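Local atomic coordinates of glyoxylate-induced Protein (Pseudomonas aeruginosa, PDB entry 1SQ4), a protein that is of uncertain function but has a double beta-barrel cupin structure and may act as a ureidoglycine aminohydrolase. Residues A[31-34]-A[35-39]. Sequence-based numbering, arbitrary orientation.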
ATOM      1  N   ALA A  31      -5.717  11.448 -12.584  1.00 11.66           N
ATOM      2  CA  ALA A  31      -4.960  12.542 -11.988  1.00 12.23           C
ATOM      3  C   ALA A  31      -5.911  13.699 -11.702  1.00 11.07           C
ATOM      4  O   ALA A  31      -6.669  14.105 -12.578  1.00 12.36           O
ATOM      5  CB  ALA A  31      -3.876  13.000 -12.944  1.00 11.88           C
ATOM      6  N   VAL A  32      -5.887  14.206 -10.474  1.00  9.90           N
ATOM      7  CA  VAL A  32      -6.721  15.341 -10.105  1.00 10.02           C
ATOM      8  C   VAL A  32      -5.810  16.513  -9.842  1.00 10.60           C
ATOM      9  O   VAL A  32      -4.858  16.396  -9.075  1.00 11.87           O
ATOM     10  CB  VAL A  32      -7.500  15.132  -8.800  1.00  9.63           C
ATOM     11  CG1 VAL A  32      -8.408  16.317  -8.575  1.00  8.04           C
ATOM     12  CG2 VAL A  32      -8.287  13.840  -8.829  1.00  9.16           C
ATOM     13  N   ILE A  33      -6.102  17.643 -10.470  1.00 12.26           N
ATOM     14  CA  ILE A  33      -5.293  18.845 -10.282  1.00 12.56           C
ATOM     15  C   ILE A  33      -6.161  19.999  -9.780  1.00 12.26           C
ATOM     16  O   ILE A  33      -7.016  20.515 -10.509  1.00 10.11           O
ATOM     17  CB  ILE A  33      -4.643  19.281 -11.590  1.00 11.96           C
ATOM     18  CG1 ILE A  33      -4.039  18.074 -12.285  1.00 12.84           C
ATOM     19  CG2 ILE A  33      -3.551  20.314 -11.306  1.00 13.60           C
ATOM     20  CD1 ILE A  33      -3.581  18.421 -13.661  1.00 15.82           C
ATOM     21  N   PRO A  34      -5.955  20.411  -8.522  1.00 12.57           N
ATOM     22  CA  PRO A  34      -6.689  21.500  -7.871  1.00 13.13           C
ATOM     23  C   PRO A  34      -6.452  22.846  -8.512  1.00 12.87           C
ATOM     24  O   PRO A  34      -5.419  23.078  -9.139  1.00 13.37           O
ATOM     25  CB  PRO A  34      -6.148  21.483  -6.449  1.00 13.42           C
ATOM     26  CG  PRO A  34      -5.811  20.074  -6.247  1.00 15.45           C
ATOM     27  CD  PRO A  34      -5.119  19.713  -7.541  1.00 13.17           C
ATOM     28  N   LYS A  35      -7.406  23.743  -8.321  1.00 11.66           N
ATOM     29  CA  LYS A  35      -7.285  25.077  -8.873  1.00 11.72           C
ATOM     30  C   LYS A  35      -6.126  25.845  -8.241  1.00 11.76           C
ATOM     31  O   LYS A  35      -5.602  26.767  -8.850  1.00 11.37           O
ATOM     32  CB  LYS A  35      -8.597  25.842  -8.682  1.00 11.23           C
ATOM     33  CG  LYS A  35      -9.068  25.921  -7.250  1.00  9.66           C
ATOM     34  CD  LYS A  35     -10.502  26.365  -7.222  1.00  9.30           C
ATOM     35  CE  LYS A  35     -10.634  27.697  -6.555  1.00  9.11           C
ATOM     36  NZ  LYS A  35     -10.224  27.547  -5.146  1.00 10.43           N
ATOM     37  N   GLY A  36      -5.721  25.449  -7.033  1.00 11.86           N
ATOM     38  CA  GLY A  36      -4.638  26.128  -6.334  1.00 11.46           C
ATOM     39  C   GLY A  36      -3.266  26.048  -6.980  1.00 12.73           C
ATOM     40  O   GLY A  36      -2.292  26.614  -6.488  1.00 12.24           O
ATOM     41  N   VAL A  37      -3.182  25.347  -8.095  1.00 13.56           N
ATOM     42  CA  VAL A  37      -1.919  25.215  -8.779  1.00 15.39           C
ATOM     43  C   VAL A  37      -1.636  26.466  -9.605  1.00 15.97           C
ATOM     44  O   VAL A  37      -0.489  26.928  -9.702  1.00 14.19           O
ATOM     45  CB  VAL A  37      -1.954  23.998  -9.695  1.00 15.61           C
ATOM     46  CG1 VAL A  37      -0.584  23.732 -10.267  1.00 16.61           C
ATOM     47  CG2 VAL A  37      -2.457  22.810  -8.913  1.00 17.98           C
HETATM   48  N   MSE A  38      -2.698  27.000 -10.198  1.00 17.24           N
HETATM   49  CA  MSE A  38      -2.637  28.186 -11.044  1.00 19.61           C
HETATM   50  C   MSE A  38      -2.111  29.404 -10.296  1.00 18.54           C
HETATM   51  O   MSE A  38      -2.880  30.287  -9.939  1.00 18.13           O
HETATM   52  CB  MSE A  38      -4.028  28.531 -11.567  1.00 24.85           C
HETATM   53  CG  MSE A  38      -4.907  27.350 -11.860  1.00 30.58           C
HETATM   54 SE   MSE A  38      -4.998  26.989 -13.728  1.00 43.29          SE
HETATM   55  CE  MSE A  38      -3.642  25.597 -13.775  1.00 35.90           C
ATOM     56  N   ARG A  39      -0.806  29.463 -10.079  1.00 19.22           N
ATOM     57  CA  ARG A  39      -0.210  30.591  -9.382  1.00 19.99           C
ATOM     58  C   ARG A  39       0.413  31.533 -10.389  1.00 19.62           C
ATOM     59  O   ARG A  39       0.496  31.228 -11.578  1.00 20.21           O
ATOM     60  CB  ARG A  39       0.879  30.114  -8.434  1.00 22.10           C
ATOM     61  CG  ARG A  39       0.456  29.004  -7.516  1.00 23.90           C
ATOM     62  CD  ARG A  39      -0.362  29.505  -6.364  1.00 23.57           C
ATOM     63  NE  ARG A  39       0.455  30.224  -5.390  1.00 27.34           N
ATOM     64  CZ  ARG A  39       0.098  30.419  -4.121  1.00 27.86           C
ATOM     65  NH1 ARG A  39       0.886  31.093  -3.289  1.00 24.59           N
ATOM     66  NH2 ARG A  39      -1.049  29.921  -3.679  1.00 27.76           N
TER
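Ile33 and Val37 meet through one methyl each where strand 30-33 ends and the chain winds into a short 3-10 turn. Their CG2 atoms lie 3.6 Å apart, and the two branched side chains run at a slant to each other. In Ile33, CG2 is anti to the backbone N, with CG1 beside that N (chi1 -46°). This branch carries the touch. In Val37, the touching methyl is the one anti to the carbonyl carbon. It faces back along the chain toward the strand. The same methyl also comes near the Pro34 ring, more loosely, with CD of Pro34 4.3 Å from CG2 of Val37.

The polar part is a single backbone bond. Val37 N donates to Pro34 O over 3.4 Å, and the bond is weak. It spans three residues, as expected for a 3-10 turn. The next bond of the same spacing, from Met38 N to Lys35 O, is 3.2 Å and continues the turn. Met38, a selenomethionine, is then the centre of an inverse gamma turn, where the chain leaves the 3-10 segment.

CB of Lys35 points away from residues 31-34, though it still lies against the Pro34 carbonyl carbon. Beyond it the chain bends at chi3 and chi4, and NZ makes a long, weak ion pair with Glu235. Its backbone N bonds to Asp238 OD1, which ties the start of the turn to the residue just before strand 239-244. This is structural packing where an N-terminal strand, added to the sheet of the second cupin barrel, turns off toward strand 52-57. Strand 30-33 lies between strands 25-26 and 239-244 in that antiparallel sheet. Ile33 also packs on Ile57 of strand 52-57, and both Ile33 and Val37 rest on Phe245 of a second subunit.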